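Local coordinates for cysteine S-methyltransferase NleE (Escherichia coli O157:H7, PDB 4R29), which probably methylates a zinc-finger cysteine of the host proteins TAB2 and TAB3, using S-adenosylmethionine, and so blocks NF-kappaB activation, at residues I170-M175 / S190-I194; R160-F164 / M198-S203; E96-L100 / M109-S113. The protein carries 1 engineered substitution. All blocks are in the same frame, centred on the assembly; numbering follows the deposited sequence.

Contact 1: I170-M175 / S190-I194; sequences IKRDIM and SEMII. With SAM (S-adenosylmethionine), chain E.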
loop_
_atom_site.group_PDB
_atom_site.type_symbol
_atom_site.label_atom_id
_atom_site.label_comp_id
_atom_site.label_asym_id
_atom_site.label_seq_id
_atom_site.Cartn_x
_atom_site.Cartn_y
_atom_site.Cartn_z
ATOM N N ILE A 170 -15.300 4.351 -0.372
ATOM C CA ILE A 170 -16.605 3.884 -0.761
ATOM C C ILE A 170 -16.767 2.433 -0.331
ATOM O O ILE A 170 -17.774 2.073 0.277
ATOM C CB ILE A 170 -16.803 3.982 -2.257
ATOM C CG1 ILE A 170 -16.958 5.444 -2.674
ATOM C CG2 ILE A 170 -18.011 3.152 -2.680
ATOM C CD1 ILE A 170 -17.071 5.612 -4.183
ATOM N N LYS A 171 -15.767 1.605 -0.633
ATOM C CA LYS A 171 -15.818 0.202 -0.232
ATOM C C LYS A 171 -16.031 0.084 1.274
ATOM O O LYS A 171 -16.955 -0.578 1.722
ATOM C CB LYS A 171 -14.543 -0.548 -0.617
ATOM C CG LYS A 171 -14.639 -2.067 -0.402
ATOM C CD LYS A 171 -13.360 -2.633 0.186
ATOM C CE LYS A 171 -13.042 -4.052 -0.333
ATOM N NZ LYS A 171 -14.234 -4.973 -0.422
ATOM N N ARG A 172 -15.176 0.728 2.062
ATOM C CA ARG A 172 -15.269 0.557 3.505
ATOM C C ARG A 172 -16.568 1.170 4.083
ATOM O O ARG A 172 -17.157 0.600 4.995
ATOM C CB ARG A 172 -14.009 1.052 4.222
ATOM C CG ARG A 172 -13.884 2.537 4.289
ATOM C CD ARG A 172 -14.240 3.090 5.664
ATOM N NE ARG A 172 -14.327 4.551 5.618
ATOM C CZ ARG A 172 -13.276 5.356 5.458
ATOM N NH1 ARG A 172 -12.056 4.839 5.329
ATOM N NH2 ARG A 172 -13.444 6.675 5.419
ATOM N N ASP A 173 -17.030 2.294 3.534
ATOM C CA ASP A 173 -18.323 2.850 3.952
ATOM C C ASP A 173 -19.467 1.863 3.713
ATOM O O ASP A 173 -20.318 1.648 4.582
ATOM C CB ASP A 173 -18.611 4.188 3.261
ATOM C CG ASP A 173 -17.709 5.302 3.765
ATOM O OD1 ASP A 173 -16.924 5.049 4.704
ATOM O OD2 ASP A 173 -17.780 6.428 3.236
ATOM N N ILE A 174 -19.467 1.250 2.534
ATOM C CA ILE A 174 -20.477 0.266 2.177
ATOM C C ILE A 174 -20.424 -0.935 3.118
ATOM O O ILE A 174 -21.438 -1.355 3.678
ATOM C CB ILE A 174 -20.340 -0.144 0.697
ATOM C CG1 ILE A 174 -20.775 1.030 -0.191
ATOM C CG2 ILE A 174 -21.171 -1.385 0.381
ATOM C CD1 ILE A 174 -20.723 0.722 -1.662
ATOM N N MET A 175 -19.227 -1.451 3.341
ATOM C CA MET A 175 -19.078 -2.610 4.196
ATOM C C MET A 175 -19.430 -2.361 5.666
ATOM O O MET A 175 -19.970 -3.246 6.339
ATOM C CB MET A 175 -17.687 -3.195 4.057
ATOM C CG MET A 175 -17.673 -4.354 3.088
ATOM S SD MET A 175 -16.000 -4.778 2.683
ATOM C CE MET A 175 -15.692 -5.849 4.084
ATOM N N SER A 190 -19.551 -5.205 -2.184
ATOM C CA SER A 190 -18.804 -3.955 -2.246
ATOM C C SER A 190 -17.753 -4.047 -3.355
ATOM O O SER A 190 -17.469 -3.059 -4.023
ATOM C CB SER A 190 -18.178 -3.589 -0.890
ATOM O OG SER A 190 -17.081 -4.435 -0.571
ATOM N N GLU A 191 -17.215 -5.243 -3.571
ATOM C CA GLU A 191 -16.345 -5.476 -4.729
ATOM C C GLU A 191 -17.068 -5.236 -6.049
ATOM O O GLU A 191 -16.470 -4.734 -7.000
ATOM C CB GLU A 191 -15.783 -6.905 -4.727
ATOM C CG GLU A 191 -14.649 -7.144 -3.730
ATOM C CD GLU A 191 -13.469 -6.197 -3.937
ATOM O OE1 GLU A 191 -13.372 -5.201 -3.209
ATOM O OE2 GLU A 191 -12.625 -6.457 -4.810
ATOM N N MET A 192 -18.339 -5.636 -6.141
ATOM C CA MET A 192 -19.037 -5.469 -7.406
ATOM C C MET A 192 -19.123 -3.972 -7.699
ATOM O O MET A 192 -19.103 -3.550 -8.848
ATOM C CB MET A 192 -20.430 -6.113 -7.369
ATOM C CG MET A 192 -21.225 -5.973 -8.671
ATOM S SD MET A 192 -20.479 -6.807 -10.121
ATOM C CE MET A 192 -21.040 -8.516 -9.959
ATOM N N ILE A 193 -19.178 -3.168 -6.641
ATOM C CA ILE A 193 -19.328 -1.725 -6.809
ATOM C C ILE A 193 -18.035 -1.020 -7.283
ATOM O O ILE A 193 -18.080 -0.112 -8.127
ATOM C CB ILE A 193 -19.797 -1.047 -5.491
ATOM C CG1 ILE A 193 -21.062 -1.714 -4.931
ATOM C CG2 ILE A 193 -19.981 0.431 -5.701
ATOM C CD1 ILE A 193 -22.331 -1.318 -5.605
ATOM N N ILE A 194 -16.885 -1.423 -6.752
ATOM C CA ILE A 194 -15.663 -0.659 -7.043
ATOM C C ILE A 194 -14.520 -1.427 -7.712
ATOM O O ILE A 194 -13.496 -0.832 -8.050
ATOM C CB ILE A 194 -15.127 0.030 -5.778
ATOM C CG1 ILE A 194 -15.055 -0.964 -4.616
ATOM C CG2 ILE A 194 -15.995 1.228 -5.410
ATOM C CD1 ILE A 194 -13.795 -1.770 -4.579
HETATM N N SAM E . -1.177 -4.831 -4.411
HETATM C CA SAM E . -2.103 -4.563 -5.512
HETATM C C SAM E . -1.537 -3.535 -6.486
HETATM O O SAM E . -1.979 -3.482 -7.639
HETATM O OXT SAM E . -0.657 -2.735 -6.124
HETATM C CB SAM E . -3.455 -4.051 -5.024
HETATM C CG SAM E . -4.322 -5.102 -4.349
HETATM S SD SAM E . -6.084 -4.647 -4.253
HETATM C CE SAM E . -6.639 -6.173 -3.451
HETATM C "C5'" SAM E . -6.592 -5.052 -5.941
HETATM C "C4'" SAM E . -8.063 -4.703 -6.154
HETATM O "O4'" SAM E . -8.329 -4.529 -7.534
HETATM C "C3'" SAM E . -8.995 -5.800 -5.648
HETATM O "O3'" SAM E . -9.410 -5.557 -4.317
HETATM C "C2'" SAM E . -10.154 -5.750 -6.620
HETATM O "O2'" SAM E . -11.112 -4.904 -6.054
HETATM C "C1'" SAM E . -9.600 -5.063 -7.867
HETATM N N9 SAM E . -9.348 -5.981 -8.995
HETATM C C8 SAM E . -9.828 -5.835 -10.269
HETATM N N7 SAM E . -9.362 -6.837 -11.037
HETATM C C5 SAM E . -8.577 -7.623 -10.267
HETATM C C6 SAM E . -7.856 -8.773 -10.551
HETATM N N6 SAM E . -7.872 -9.286 -11.777
HETATM N N1 SAM E . -7.132 -9.376 -9.550
HETATM C C2 SAM E . -7.115 -8.829 -8.278
HETATM N N3 SAM E . -7.830 -7.682 -8.001
HETATM C C4 SAM E . -8.551 -7.086 -8.982
#

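Contact 2: R160-F164 / M198-S203; sequences RANRF and MGEIFS. With SAM (S-adenosylmethionine), chain E.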
loop_
_atom_site.group_PDB
_atom_site.type_symbol
_atom_site.label_atom_id
_atom_site.label_comp_id
_atom_site.label_asym_id
_atom_site.label_seq_id
_atom_site.Cartn_x
_atom_site.Cartn_y
_atom_site.Cartn_z
ATOM N N ARG A 160 -4.225 8.941 -9.414
ATOM C CA ARG A 160 -4.622 7.564 -9.143
ATOM C C ARG A 160 -4.581 7.253 -7.668
ATOM O O ARG A 160 -5.452 6.552 -7.170
ATOM C CB ARG A 160 -3.798 6.552 -9.954
ATOM C CG ARG A 160 -4.219 6.538 -11.400
ATOM C CD ARG A 160 -3.616 5.416 -12.190
ATOM N NE ARG A 160 -4.114 5.473 -13.555
ATOM C CZ ARG A 160 -4.033 4.476 -14.425
ATOM N NH1 ARG A 160 -3.474 3.320 -14.076
ATOM N NH2 ARG A 160 -4.520 4.639 -15.647
ATOM N N ALA A 161 -3.593 7.791 -6.956
ATOM C CA ALA A 161 -3.502 7.505 -5.538
ATOM C C ALA A 161 -4.734 8.075 -4.858
ATOM O O ALA A 161 -5.346 7.427 -4.014
ATOM C CB ALA A 161 -2.245 8.084 -4.939
ATOM N N ASN A 162 -5.095 9.293 -5.237
ATOM C CA ASN A 162 -6.281 9.927 -4.680
ATOM C C ASN A 162 -7.546 9.152 -5.041
ATOM O O ASN A 162 -8.397 8.900 -4.192
ATOM C CB ASN A 162 -6.386 11.382 -5.152
ATOM C CG ASN A 162 -5.469 12.313 -4.380
ATOM O OD1 ASN A 162 -5.127 12.054 -3.221
ATOM N ND2 ASN A 162 -5.063 13.398 -5.019
ATOM N N ARG A 163 -7.656 8.770 -6.307
ATOM C CA ARG A 163 -8.793 8.004 -6.778
ATOM C C ARG A 163 -8.915 6.667 -6.027
ATOM O O ARG A 163 -10.011 6.205 -5.726
ATOM C CB ARG A 163 -8.685 7.778 -8.277
ATOM C CG ARG A 163 -9.864 7.030 -8.894
ATOM C CD ARG A 163 -11.072 7.932 -8.897
ATOM N NE ARG A 163 -12.220 7.348 -9.586
ATOM C CZ ARG A 163 -13.484 7.598 -9.247
ATOM N NH1 ARG A 163 -13.757 8.404 -8.223
ATOM N NH2 ARG A 163 -14.473 7.038 -9.921
ATOM N N PHE A 164 -7.792 6.055 -5.704
ATOM C CA PHE A 164 -7.846 4.842 -4.914
ATOM C C PHE A 164 -8.473 5.094 -3.548
ATOM O O PHE A 164 -9.301 4.318 -3.088
ATOM C CB PHE A 164 -6.456 4.236 -4.737
ATOM C CG PHE A 164 -6.398 3.183 -3.675
ATOM C CD1 PHE A 164 -6.842 1.899 -3.935
ATOM C CD2 PHE A 164 -5.928 3.485 -2.402
ATOM C CE1 PHE A 164 -6.802 0.914 -2.953
ATOM C CE2 PHE A 164 -5.879 2.508 -1.412
ATOM C CZ PHE A 164 -6.320 1.219 -1.687
ATOM N N MET A 198 -11.086 -0.047 -9.493
ATOM C CA MET A 198 -9.760 -0.338 -8.935
ATOM C C MET A 198 -8.827 -0.989 -9.946
ATOM O O MET A 198 -7.671 -0.607 -10.051
ATOM C CB MET A 198 -9.854 -1.291 -7.756
ATOM C CG MET A 198 -10.847 -0.903 -6.719
ATOM S SD MET A 198 -9.997 -0.551 -5.195
ATOM C CE MET A 198 -9.104 0.873 -5.824
ATOM N N GLY A 199 -9.315 -2.010 -10.646
ATOM C CA GLY A 199 -8.499 -2.707 -11.619
ATOM C C GLY A 199 -7.876 -1.725 -12.601
ATOM O O GLY A 199 -6.675 -1.778 -12.905
ATOM N N GLU A 200 -8.703 -0.800 -13.070
ATOM C CA GLU A 200 -8.275 0.225 -14.009
ATOM C C GLU A 200 -7.167 1.109 -13.442
ATOM O O GLU A 200 -6.142 1.310 -14.085
ATOM C CB GLU A 200 -9.485 1.037 -14.478
ATOM C CG GLU A 200 -10.459 0.165 -15.272
ATOM C CD GLU A 200 -11.767 0.857 -15.629
ATOM O OE1 GLU A 200 -12.038 1.959 -15.128
ATOM O OE2 GLU A 200 -12.536 0.282 -16.419
ATOM N N ILE A 201 -7.353 1.621 -12.229
ATOM C CA ILE A 201 -6.341 2.518 -11.679
ATOM C C ILE A 201 -5.064 1.759 -11.298
ATOM O O ILE A 201 -3.994 2.340 -11.272
ATOM C CB ILE A 201 -6.876 3.422 -10.525
ATOM C CG1 ILE A 201 -7.390 2.593 -9.346
ATOM C CG2 ILE A 201 -7.977 4.374 -11.045
ATOM C CD1 ILE A 201 -7.684 3.440 -8.082
ATOM N N PHE A 202 -5.178 0.455 -11.049
ATOM C CA PHE A 202 -3.992 -0.354 -10.809
ATOM C C PHE A 202 -3.332 -0.818 -12.108
ATOM O O PHE A 202 -2.350 -1.545 -12.061
ATOM C CB PHE A 202 -4.311 -1.574 -9.930
ATOM C CG PHE A 202 -4.553 -1.243 -8.472
ATOM C CD1 PHE A 202 -3.630 -0.503 -7.746
ATOM C CD2 PHE A 202 -5.707 -1.685 -7.830
ATOM C CE1 PHE A 202 -3.849 -0.217 -6.405
ATOM C CE2 PHE A 202 -5.930 -1.399 -6.491
ATOM C CZ PHE A 202 -5.000 -0.660 -5.782
ATOM N N SER A 203 -3.868 -0.404 -13.254
ATOM C CA SER A 203 -3.266 -0.741 -14.554
ATOM C C SER A 203 -3.331 -2.222 -14.919
ATOM O O SER A 203 -2.537 -2.683 -15.706
ATOM C CB SER A 203 -1.795 -0.312 -14.612
ATOM O OG SER A 203 -1.658 1.078 -14.440
HETATM N N SAM E . -1.177 -4.831 -4.411
HETATM C CA SAM E . -2.103 -4.563 -5.512
HETATM C C SAM E . -1.537 -3.535 -6.486
HETATM O O SAM E . -1.979 -3.482 -7.639
HETATM O OXT SAM E . -0.657 -2.735 -6.124
HETATM C CB SAM E . -3.455 -4.051 -5.024
HETATM C CG SAM E . -4.322 -5.102 -4.349
HETATM S SD SAM E . -6.084 -4.647 -4.253
HETATM C CE SAM E . -6.639 -6.173 -3.451
HETATM C "C5'" SAM E . -6.592 -5.052 -5.941
HETATM C "C4'" SAM E . -8.063 -4.703 -6.154
HETATM O "O4'" SAM E . -8.329 -4.529 -7.534
HETATM C "C3'" SAM E . -8.995 -5.800 -5.648
HETATM O "O3'" SAM E . -9.410 -5.557 -4.317
HETATM C "C2'" SAM E . -10.154 -5.750 -6.620
HETATM O "O2'" SAM E . -11.112 -4.904 -6.054
HETATM C "C1'" SAM E . -9.600 -5.063 -7.867
HETATM N N9 SAM E . -9.348 -5.981 -8.995
HETATM C C8 SAM E . -9.828 -5.835 -10.269
HETATM N N7 SAM E . -9.362 -6.837 -11.037
HETATM C C5 SAM E . -8.577 -7.623 -10.267
HETATM C C6 SAM E . -7.856 -8.773 -10.551
HETATM N N6 SAM E . -7.872 -9.286 -11.777
HETATM N N1 SAM E . -7.132 -9.376 -9.550
HETATM C C2 SAM E . -7.115 -8.829 -8.278
HETATM N N3 SAM E . -7.830 -7.682 -8.001
HETATM C C4 SAM E . -8.551 -7.086 -8.982
#

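Contact 3: E96-L100 / M109-S113; sequences EGSWL and MGQFS. With SAM (S-adenosylmethionine), chain E.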
loop_
_atom_site.group_PDB
_atom_site.type_symbol
_atom_site.label_atom_id
_atom_site.label_comp_id
_atom_site.label_asym_id
_atom_site.label_seq_id
_atom_site.Cartn_x
_atom_site.Cartn_y
_atom_site.Cartn_z
ATOM N N GLU A 96 5.801 -6.819 -2.521
ATOM C CA GLU A 96 7.039 -6.445 -3.185
ATOM C C GLU A 96 6.797 -6.056 -4.655
ATOM O O GLU A 96 7.270 -5.025 -5.119
ATOM C CB GLU A 96 8.068 -7.575 -3.054
ATOM C CG GLU A 96 9.457 -7.181 -3.473
ATOM C CD GLU A 96 10.452 -8.347 -3.470
ATOM O OE1 GLU A 96 10.057 -9.487 -3.111
ATOM O OE2 GLU A 96 11.632 -8.111 -3.822
ATOM N N GLY A 97 6.042 -6.869 -5.378
ATOM C CA GLY A 97 5.700 -6.558 -6.756
ATOM C C GLY A 97 4.822 -5.322 -6.858
ATOM O O GLY A 97 4.872 -4.595 -7.855
ATOM N N SER A 98 4.020 -5.078 -5.818
ATOM C CA SER A 98 3.143 -3.912 -5.775
ATOM C C SER A 98 3.926 -2.614 -5.913
ATOM O O SER A 98 3.500 -1.718 -6.636
ATOM C CB SER A 98 2.301 -3.900 -4.497
ATOM O OG SER A 98 1.454 -5.043 -4.430
ATOM N N TRP A 99 5.075 -2.508 -5.236
ATOM C CA TRP A 99 5.906 -1.301 -5.385
ATOM C C TRP A 99 6.998 -1.408 -6.463
ATOM O O TRP A 99 7.433 -0.401 -7.012
ATOM C CB TRP A 99 6.486 -0.814 -4.046
ATOM C CG TRP A 99 7.214 -1.846 -3.238
ATOM C CD1 TRP A 99 6.756 -2.494 -2.130
ATOM C CD2 TRP A 99 8.541 -2.333 -3.463
ATOM N NE1 TRP A 99 7.708 -3.363 -1.656
ATOM C CE2 TRP A 99 8.817 -3.282 -2.452
ATOM C CE3 TRP A 99 9.517 -2.071 -4.426
ATOM C CZ2 TRP A 99 10.029 -3.968 -2.374
ATOM C CZ3 TRP A 99 10.730 -2.750 -4.343
ATOM C CH2 TRP A 99 10.972 -3.691 -3.327
ATOM N N LEU A 100 7.413 -2.625 -6.776
ATOM C CA LEU A 100 8.413 -2.841 -7.813
ATOM C C LEU A 100 7.917 -2.334 -9.173
ATOM O O LEU A 100 8.659 -1.693 -9.903
ATOM C CB LEU A 100 8.791 -4.324 -7.902
ATOM C CG LEU A 100 9.949 -4.591 -8.877
ATOM C CD1 LEU A 100 11.183 -3.757 -8.498
ATOM C CD2 LEU A 100 10.319 -6.083 -8.953
ATOM N N MET A 109 0.842 3.902 -10.020
ATOM C CA MET A 109 0.603 3.603 -8.601
ATOM C C MET A 109 0.250 2.161 -8.259
ATOM O O MET A 109 -0.145 1.367 -9.114
ATOM C CB MET A 109 -0.324 4.619 -7.899
ATOM C CG MET A 109 -1.776 4.330 -7.850
ATOM S SD MET A 109 -2.451 3.058 -6.726
ATOM C CE MET A 109 -4.016 2.958 -7.598
ATOM N N GLY A 110 0.500 1.835 -6.997
ATOM C CA GLY A 110 0.243 0.520 -6.442
ATOM C C GLY A 110 -0.127 0.703 -4.981
ATOM O O GLY A 110 0.071 1.779 -4.414
ATOM N N GLN A 111 -0.664 -0.339 -4.374
ATOM C CA GLN A 111 -1.105 -0.272 -2.988
ATOM C C GLN A 111 -0.736 -1.607 -2.342
ATOM O O GLN A 111 -0.868 -2.652 -2.960
ATOM C CB GLN A 111 -2.621 0.001 -2.917
ATOM C CG GLN A 111 -3.226 -0.087 -1.505
ATOM C CD GLN A 111 -3.596 -1.513 -1.110
ATOM O OE1 GLN A 111 -4.231 -2.228 -1.878
ATOM N NE2 GLN A 111 -3.199 -1.927 0.080
ATOM N N PHE A 112 -0.227 -1.563 -1.121
ATOM C CA PHE A 112 0.110 -2.776 -0.382
ATOM C C PHE A 112 -0.076 -2.518 1.114
ATOM O O PHE A 112 -0.496 -1.446 1.500
ATOM C CB PHE A 112 1.527 -3.267 -0.733
ATOM C CG PHE A 112 2.635 -2.290 -0.390
ATOM C CD1 PHE A 112 2.988 -1.265 -1.276
ATOM C CD2 PHE A 112 3.347 -2.413 0.806
ATOM C CE1 PHE A 112 4.023 -0.378 -0.976
ATOM C CE2 PHE A 112 4.389 -1.527 1.119
ATOM C CZ PHE A 112 4.720 -0.503 0.225
ATOM N N SER A 113 0.239 -3.493 1.955
ATOM C CA SER A 113 0.031 -3.355 3.396
ATOM C C SER A 113 1.286 -3.680 4.165
ATOM O O SER A 113 2.118 -4.471 3.721
ATOM C CB SER A 113 -1.071 -4.312 3.858
ATOM O OG SER A 113 -2.326 -3.807 3.455
HETATM N N SAM E . -1.177 -4.831 -4.411
HETATM C CA SAM E . -2.103 -4.563 -5.512
HETATM C C SAM E . -1.537 -3.535 -6.486
HETATM O O SAM E . -1.979 -3.482 -7.639
HETATM O OXT SAM E . -0.657 -2.735 -6.124
HETATM C CB SAM E . -3.455 -4.051 -5.024
HETATM C CG SAM E . -4.322 -5.102 -4.349
HETATM S SD SAM E . -6.084 -4.647 -4.253
HETATM C CE SAM E . -6.639 -6.173 -3.451
HETATM C "C5'" SAM E . -6.592 -5.052 -5.941
HETATM C "C4'" SAM E . -8.063 -4.703 -6.154
HETATM O "O4'" SAM E . -8.329 -4.529 -7.534
HETATM C "C3'" SAM E . -8.995 -5.800 -5.648
HETATM O "O3'" SAM E . -9.410 -5.557 -4.317
HETATM C "C2'" SAM E . -10.154 -5.750 -6.620
HETATM O "O2'" SAM E . -11.112 -4.904 -6.054
HETATM C "C1'" SAM E . -9.600 -5.063 -7.867
HETATM N N9 SAM E . -9.348 -5.981 -8.995
HETATM C C8 SAM E . -9.828 -5.835 -10.269
HETATM N N7 SAM E . -9.362 -6.837 -11.037
HETATM C C5 SAM E . -8.577 -7.623 -10.267
HETATM C C6 SAM E . -7.856 -8.773 -10.551
HETATM N N6 SAM E . -7.872 -9.286 -11.777
HETATM N N1 SAM E . -7.132 -9.376 -9.550
HETATM C C2 SAM E . -7.115 -8.829 -8.278
HETATM N N3 SAM E . -7.830 -7.682 -8.001
HETATM C C4 SAM E . -8.551 -7.086 -8.982
#

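Contact 1: I170-M175 / S190-I194
K171 meets S190 and E191 in the helical hairpin formed by helices 155-181 and 186-201. The two short segments run nearly antiparallel, at 151°, with their axes 9.4 Å apart. K171 leaves its helix with CG anti to the backbone N (chi1 -171°). Further bends along the chain turn the ammonium group toward helix 186-201. There NZ donates to two oxygens. K171 NZ lies 2.9 Å from S190 OG, which is also hydrogen-bonded to A187 O. K171 NZ forms a salt bridge with E191 OE1 at 2.9 Å. That oxygen is approached on its anti side, 26° out of the carboxylate plane. The other carboxylate oxygen of E191 serves the cofactor. E191 OE2 accepts a very short bond from the ribose O2' of S-adenosylmethionine, at 2.5 Å, and a weak, longer one from O3'. Y212 OH also bonds to OE2. K171 is thus a second-shell residue that probably helps orient the E191 carboxylate and balance its charge. M175 SD approaches S190 OG to 3.4 Å. Away from the pocket the interface is apolar. I170 CG2 lies 3.9 Å from I194 CG2 as the two side chains pass in opposite directions. I174 CD1 touches both gamma carbons of I193. A carboxylate that binds the ribose hydroxyls is a familiar feature of Rossmann-like methyltransferases, here on the second arm of a helical hairpin.

Contact 2: R160-F164 / M198-S203
R160 starts with CG anti to its carbonyl carbon (chi1 -74°) and stays extended to NE, carrying its guanidinium past I201 to the C-terminal end of helix 186-201. In F164, CG is anti to the backbone N (chi1 166°), and the ring swings toward M198 and F202. R160 NH1 makes a weak, bent bond to I201 O at 3.0 Å. E200 O lies over one face of the guanidinium, and S203 OG is at its edge, 2.9 Å from R160 NH1. S203, with positive phi, is the first residue to leave the helical conformation and closes a Schellman motif. I201 CD1 lies 3.5 Å from F164 CA. The F164 and F202 rings meet obliquely, with centroids 5.7 Å apart and planes at 55°. M198 adds an oblique Met-aromatic contact, its SD 5.2 Å from the centroid of the F164 ring. One face of the F202 ring lies under the carboxylate O of S-adenosylmethionine, 3.4 Å from F202 CD1. F164 probably acts as a second-shell support for F202. The charge of R160, beside carbonyls at a helix C terminus, would probably interact favourably with the helix dipole; the cofactor side offers apolar surface from M198 CB, G199 CA and the F202 ring.

Contact 3: E96-L100 / M109-S113
W99 points the edge of its indole at the face of the F112 ring. W99 CD1 sits 3.6 Å from F112 CE1, offset toward the rim of the phenyl ring. The planes are at 62°, a T-shaped pair in which tryptophan supplies the edge. One face of the indole is covered by E96 O, from the preceding turn of the same helix, which lies 3.4 Å above the plane over its centre. Both aromatic residues hold CG between the backbone N and the carbonyl carbon (chi1 52° for W99), and this probably helps bring the two rings together. S98 CB lies 3.9 Å from F112 CB and approaches the ring obliquely. The elements joined are helix 95-103 and strand 109-114, an outer strand of the three-stranded antiparallel sheet in this Rossmann-like fold. They run roughly antiparallel. G110 has no side chain, and its CA comes within 4.0 Å of S98 O. The methionine end of S-adenosylmethionine is held where helix and strand meet. Its amino N donates to S98 OG and to Q111 O, both at 2.6 Å. Its carboxylate OXT accepts from Q111 N at 3.0 Å in a nearly straight bond. The backbone of Q111 thus grips both the amino and the carboxylate group. S98 OG is also hydrogen-bonded to T94 O, which probably helps to fix the hydroxyl. Q111 CB leaves its backbone on the side away from the helix, and Q111 OE1 lies 3.7 Å from SAM CB. R107 NH2 bonds to both S98 O and the cofactor.

From the N terminus, contact 3 closes first. It returns the chain from helix 95-103 to strand 109-114 through a short loop that includes R107. Contacts 2 and 1 come later. The chain passes through the rest of the sheet and enters helix 155-181, where contact 2 opens and then contact 1. Contact 1 closes first on helix 186-201, and contact 2 closes at that helix's far end, so contact 1 is nested inside contact 2. No loops cross. Contact 2 touches contact 3, with F164 CZ 3.4 Å from Q111 CG and F202 packing on M109. This seam joins the helical hairpin to the sheet. S-adenosylmethionine touches all three contacts.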